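Long-range contact in polyketide biosynthesis 3-hydroxy-3-methylglutaryl-ACP synthase PksG (Bacillus subtilis, PDB 4YXT), which catalyses the aldol condensation of an acetyl group carried on an acyl-carrier protein with a beta-ketothioester polyketide intermediate during synthesis of the antibiotic bacillaene: residues A[34-46]-A[288-300]. The protein carries 1 engineered substitution. Sequence-based numbering, arbitrary orientation.
Sequences FENLLMKEKAVAL and LNYCQRVGNIMGA
The side chains of E41 and R293 extend alongside each other in the same direction and join in a salt bridge. R293 NE gives a nearly straight bond (168°) to the syn side of E41 OE1 at 3.0 Å, with the oxygen in the guanidinium plane although the carboxylate is turned 40° from it. A bend at chi3 (62°) swings the arginine round so that NE meets the acid. The acid has a second partner in R359, and R293 NH2 also pairs with D357. Next to this ion pair, the backbone of strand 41-43, an outer strand of a small three-stranded sheet, lies over the C-terminal end of the short helix 291-294. Here the N-terminal and C-terminal parts of this thiolase-like chain meet. Q292 O is gripped twice, by K40 N (3.1 Å) and E41 N (3.0 Å), both in its carbonyl plane; A43 N reaches V294 O from above the carbonyl plane. Bent at chi2 and chi3, M39 sets its CE 3.6 Å from C291 O and 3.8 Å from G295 CA. At the other end A43 CB touches V294 CG1 (3.9 Å). G295, just past the helix, has positive phi, and the next side chain, N296, lies about 5 Å from that of C114, the probable acyl-thioester nucleophile.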
loop_
_atom_site.group_PDB
_atom_site.type_symbol
_atom_site.label_atom_id
_atom_site.label_comp_id
_atom_site.label_asym_id
_atom_site.label_seq_id
_atom_site.Cartn_x
_atom_site.Cartn_y
_atom_site.Cartn_z
ATOM N N PHE A 34 11.396 5.475 33.039
ATOM C CA PHE A 34 11.135 4.149 32.548
ATOM C C PHE A 34 9.769 3.644 33.014
ATOM O O PHE A 34 9.053 3.046 32.238
ATOM C CB PHE A 34 12.204 3.163 32.987
ATOM C CG PHE A 34 11.825 1.727 32.714
ATOM C CD1 PHE A 34 11.970 1.191 31.429
ATOM C CD2 PHE A 34 11.291 0.926 33.725
ATOM C CE1 PHE A 34 11.626 -0.126 31.167
ATOM C CE2 PHE A 34 10.935 -0.383 33.469
ATOM C CZ PHE A 34 11.103 -0.913 32.183
ATOM N N GLU A 35 9.424 3.899 34.278
ATOM C CA GLU A 35 8.195 3.365 34.879
ATOM C C GLU A 35 6.981 4.062 34.291
ATOM O O GLU A 35 5.884 3.507 34.236
ATOM C CB GLU A 35 8.205 3.523 36.416
ATOM C CG GLU A 35 9.226 2.643 37.129
ATOM C CD GLU A 35 9.115 2.643 38.663
ATOM O OE1 GLU A 35 10.006 2.062 39.315
ATOM O OE2 GLU A 35 8.151 3.181 39.242
ATOM N N ASN A 36 7.178 5.293 33.860
ATOM C CA ASN A 36 6.109 6.046 33.229
ATOM C C ASN A 36 5.749 5.561 31.832
ATOM O O ASN A 36 4.647 5.743 31.422
ATOM C CB ASN A 36 6.451 7.526 33.231
ATOM C CG ASN A 36 6.179 8.164 34.585
ATOM O OD1 ASN A 36 5.037 8.145 35.072
ATOM N ND2 ASN A 36 7.223 8.727 35.207
ATOM N N LEU A 37 6.666 4.937 31.117
ATOM C CA LEU A 37 6.335 4.199 29.863
ATOM C C LEU A 37 5.184 3.170 30.017
ATOM O O LEU A 37 4.278 3.072 29.161
ATOM C CB LEU A 37 7.549 3.439 29.398
ATOM C CG LEU A 37 8.826 4.261 29.269
ATOM C CD1 LEU A 37 9.945 3.347 28.810
ATOM C CD2 LEU A 37 8.619 5.438 28.312
ATOM N N LEU A 38 5.234 2.414 31.117
ATOM C CA LEU A 38 4.256 1.381 31.457
ATOM C C LEU A 38 4.424 0.161 30.569
ATOM O O LEU A 38 3.460 -0.335 30.007
ATOM C CB LEU A 38 2.811 1.901 31.368
ATOM C CG LEU A 38 2.340 3.091 32.204
ATOM C CD1 LEU A 38 0.842 3.341 32.000
ATOM C CD2 LEU A 38 2.605 2.993 33.695
ATOM N N MET A 39 5.645 -0.309 30.435
ATOM C CA MET A 39 5.966 -1.443 29.567
ATOM C C MET A 39 6.659 -2.553 30.370
ATOM O O MET A 39 7.270 -2.277 31.374
ATOM C CB MET A 39 6.819 -0.953 28.400
ATOM C CG MET A 39 6.053 0.017 27.482
ATOM S SD MET A 39 4.446 -0.573 26.836
ATOM C CE MET A 39 4.900 -0.890 25.124
ATOM N N LYS A 40 6.528 -3.814 29.956
ATOM C CA LYS A 40 7.118 -4.926 30.736
ATOM C C LYS A 40 7.912 -5.857 29.890
ATOM O O LYS A 40 8.928 -6.328 30.325
ATOM C CB LYS A 40 6.053 -5.745 31.490
ATOM C CG LYS A 40 4.978 -4.923 32.190
ATOM C CD LYS A 40 3.724 -5.735 32.426
ATOM C CE LYS A 40 3.844 -6.620 33.666
ATOM N NZ LYS A 40 2.520 -7.268 33.989
ATOM N N GLU A 41 7.443 -6.164 28.692
ATOM C CA GLU A 41 8.183 -7.035 27.841
ATOM C C GLU A 41 8.139 -6.467 26.448
ATOM O O GLU A 41 7.249 -5.742 26.097
ATOM C CB GLU A 41 7.574 -8.448 27.852
ATOM C CG GLU A 41 7.411 -9.064 29.242
ATOM C CD GLU A 41 6.409 -10.211 29.275
ATOM O OE1 GLU A 41 5.367 -10.142 28.585
ATOM O OE2 GLU A 41 6.642 -11.191 30.009
ATOM N N LYS A 42 9.159 -6.766 25.675
ATOM C CA LYS A 42 9.100 -6.537 24.239
ATOM C C LYS A 42 9.450 -7.847 23.551
ATOM O O LYS A 42 10.378 -8.541 23.994
ATOM C CB LYS A 42 10.039 -5.416 23.827
ATOM C CG LYS A 42 11.532 -5.642 24.104
ATOM C CD LYS A 42 12.283 -4.424 23.582
ATOM C CE LYS A 42 13.758 -4.712 23.350
ATOM N NZ LYS A 42 14.332 -3.645 22.478
ATOM N N ALA A 43 8.693 -8.201 22.512
ATOM C CA ALA A 43 9.107 -9.240 21.591
ATOM C C ALA A 43 10.377 -8.834 20.882
ATOM O O ALA A 43 10.579 -7.661 20.602
ATOM C CB ALA A 43 8.014 -9.474 20.566
ATOM N N VAL A 44 11.242 -9.797 20.568
ATOM C CA VAL A 44 12.475 -9.532 19.806
ATOM C C VAL A 44 12.559 -10.527 18.622
ATOM O O VAL A 44 12.651 -11.755 18.810
ATOM C CB VAL A 44 13.737 -9.603 20.693
ATOM C CG1 VAL A 44 14.994 -9.180 19.915
ATOM C CG2 VAL A 44 13.582 -8.756 21.954
ATOM N N ALA A 45 12.445 -9.998 17.399
ATOM C CA ALA A 45 12.587 -10.808 16.199
ATOM C C ALA A 45 14.017 -11.384 16.107
ATOM O O ALA A 45 15.009 -10.664 16.270
ATOM C CB ALA A 45 12.289 -9.985 14.950
ATOM N N LEU A 46 14.091 -12.679 15.817
ATOM C CA LEU A 46 15.345 -13.369 15.601
ATOM C C LEU A 46 15.741 -13.354 14.119
ATOM O O LEU A 46 14.896 -13.122 13.230
ATOM C CB LEU A 46 15.203 -14.804 16.082
ATOM C CG LEU A 46 14.712 -14.907 17.527
ATOM C CD1 LEU A 46 13.748 -16.070 17.772
ATOM C CD2 LEU A 46 15.929 -15.011 18.406
ATOM N N LEU A 288 -4.583 -2.334 26.984
ATOM C CA LEU A 288 -3.120 -2.180 27.105
ATOM C C LEU A 288 -2.397 -3.441 27.526
ATOM O O LEU A 288 -1.177 -3.503 27.429
ATOM C CB LEU A 288 -2.756 -1.072 28.121
ATOM C CG LEU A 288 -2.907 0.393 27.698
ATOM C CD1 LEU A 288 -4.366 0.702 27.425
ATOM C CD2 LEU A 288 -2.414 1.307 28.798
ATOM N N ASN A 289 -3.135 -4.425 28.024
ATOM C CA ASN A 289 -2.540 -5.654 28.506
ATOM C C ASN A 289 -1.533 -6.306 27.550
ATOM O O ASN A 289 -0.354 -6.496 27.924
ATOM C CB ASN A 289 -3.638 -6.636 28.868
ATOM C CG ASN A 289 -3.112 -7.869 29.600
ATOM O OD1 ASN A 289 -2.345 -8.651 29.083
ATOM N ND2 ASN A 289 -3.562 -8.033 30.808
ATOM N N TYR A 290 -1.932 -6.620 26.312
ATOM C CA TYR A 290 -0.982 -7.304 25.390
ATOM C C TYR A 290 0.101 -6.361 24.867
ATOM O O TYR A 290 1.252 -6.731 24.614
ATOM C CB TYR A 290 -1.714 -7.932 24.206
ATOM C CG TYR A 290 -2.697 -8.971 24.561
ATOM C CD1 TYR A 290 -2.591 -9.693 25.756
ATOM C CD2 TYR A 290 -3.747 -9.258 23.715
ATOM C CE1 TYR A 290 -3.506 -10.657 26.087
ATOM C CE2 TYR A 290 -4.682 -10.235 24.040
ATOM C CZ TYR A 290 -4.568 -10.945 25.221
ATOM O OH TYR A 290 -5.523 -11.919 25.560
ATOM N N CYS A 291 -0.285 -5.120 24.690
ATOM C CA CYS A 291 0.658 -4.128 24.232
ATOM C C CYS A 291 1.859 -4.054 25.151
ATOM O O CYS A 291 2.974 -3.959 24.685
ATOM C CB CYS A 291 -0.051 -2.764 24.112
ATOM S SG CYS A 291 -1.299 -2.801 22.794
ATOM N N GLN A 292 1.622 -4.143 26.451
ATOM C CA GLN A 292 2.693 -4.143 27.418
ATOM C C GLN A 292 3.618 -5.339 27.346
ATOM O O GLN A 292 4.651 -5.311 27.984
ATOM C CB GLN A 292 2.129 -4.203 28.824
ATOM C CG GLN A 292 1.342 -2.985 29.240
ATOM C CD GLN A 292 1.057 -3.051 30.713
ATOM O OE1 GLN A 292 1.937 -2.766 31.526
ATOM N NE2 GLN A 292 -0.144 -3.492 31.071
ATOM N N ARG A 293 3.235 -6.395 26.640
ATOM C CA ARG A 293 4.032 -7.601 26.601
ATOM C C ARG A 293 4.737 -7.808 25.279
ATOM O O ARG A 293 5.707 -8.587 25.181
ATOM C CB ARG A 293 3.165 -8.796 26.973
ATOM C CG ARG A 293 2.503 -8.696 28.336
ATOM C CD ARG A 293 1.651 -9.939 28.680
ATOM N NE ARG A 293 2.533 -11.089 28.710
ATOM C CZ ARG A 293 2.167 -12.342 28.811
ATOM N NH1 ARG A 293 0.891 -12.688 28.852
ATOM N NH2 ARG A 293 3.119 -13.256 28.800
ATOM N N VAL A 294 4.305 -7.049 24.275
ATOM C CA VAL A 294 4.938 -7.107 22.943
ATOM C C VAL A 294 5.792 -5.890 22.533
ATOM O O VAL A 294 6.819 -5.997 21.841
ATOM C CB VAL A 294 3.828 -7.380 21.898
ATOM C CG1 VAL A 294 4.434 -7.817 20.583
ATOM C CG2 VAL A 294 2.955 -8.522 22.398
ATOM N N GLY A 295 5.383 -4.722 22.979
ATOM C CA GLY A 295 6.051 -3.503 22.559
ATOM C C GLY A 295 5.236 -2.757 21.518
ATOM O O GLY A 295 4.104 -3.088 21.279
ATOM N N ASN A 296 5.811 -1.693 20.991
ATOM C CA ASN A 296 5.262 -0.966 19.885
ATOM C C ASN A 296 5.464 -1.804 18.626
ATOM O O ASN A 296 6.594 -2.034 18.166
ATOM C CB ASN A 296 5.966 0.395 19.697
ATOM C CG ASN A 296 5.504 1.125 18.439
ATOM O OD1 ASN A 296 4.386 0.933 17.931
ATOM N ND2 ASN A 296 6.387 1.957 17.915
ATOM N N ILE A 297 4.354 -2.225 18.059
ATOM C CA ILE A 297 4.352 -3.087 16.883
ATOM C C ILE A 297 3.943 -2.291 15.658
ATOM O O ILE A 297 3.573 -2.859 14.639
ATOM C CB ILE A 297 3.377 -4.273 17.165
ATOM C CG1 ILE A 297 3.983 -5.143 18.232
ATOM C CG2 ILE A 297 3.147 -5.154 15.979
ATOM C CD1 ILE A 297 5.435 -5.352 18.033
ATOM N N MET A 298 3.970 -0.967 15.783
ATOM C CA MET A 298 3.786 -0.030 14.657
ATOM C C MET A 298 2.421 -0.127 13.955
ATOM O O MET A 298 1.387 0.157 14.581
ATOM C CB MET A 298 4.970 -0.155 13.737
ATOM C CG MET A 298 6.239 0.345 14.417
ATOM S SD MET A 298 7.721 -0.082 13.532
ATOM C CE MET A 298 8.111 -1.551 14.487
ATOM N N GLY A 299 2.416 -0.537 12.694
ATOM C CA GLY A 299 1.209 -0.769 11.965
ATOM C C GLY A 299 0.216 -1.686 12.641
ATOM O O GLY A 299 -0.982 -1.608 12.388
ATOM N N ALA A 300 0.677 -2.592 13.476
ATOM C CA ALA A 300 -0.259 -3.559 14.071
ATOM C C ALA A 300 -0.636 -3.191 15.503
ATOM O O ALA A 300 -1.406 -3.942 16.178
ATOM C CB ALA A 300 0.346 -4.941 14.026
HETATM O O HOH W 1 5.516 -13.221 28.086
#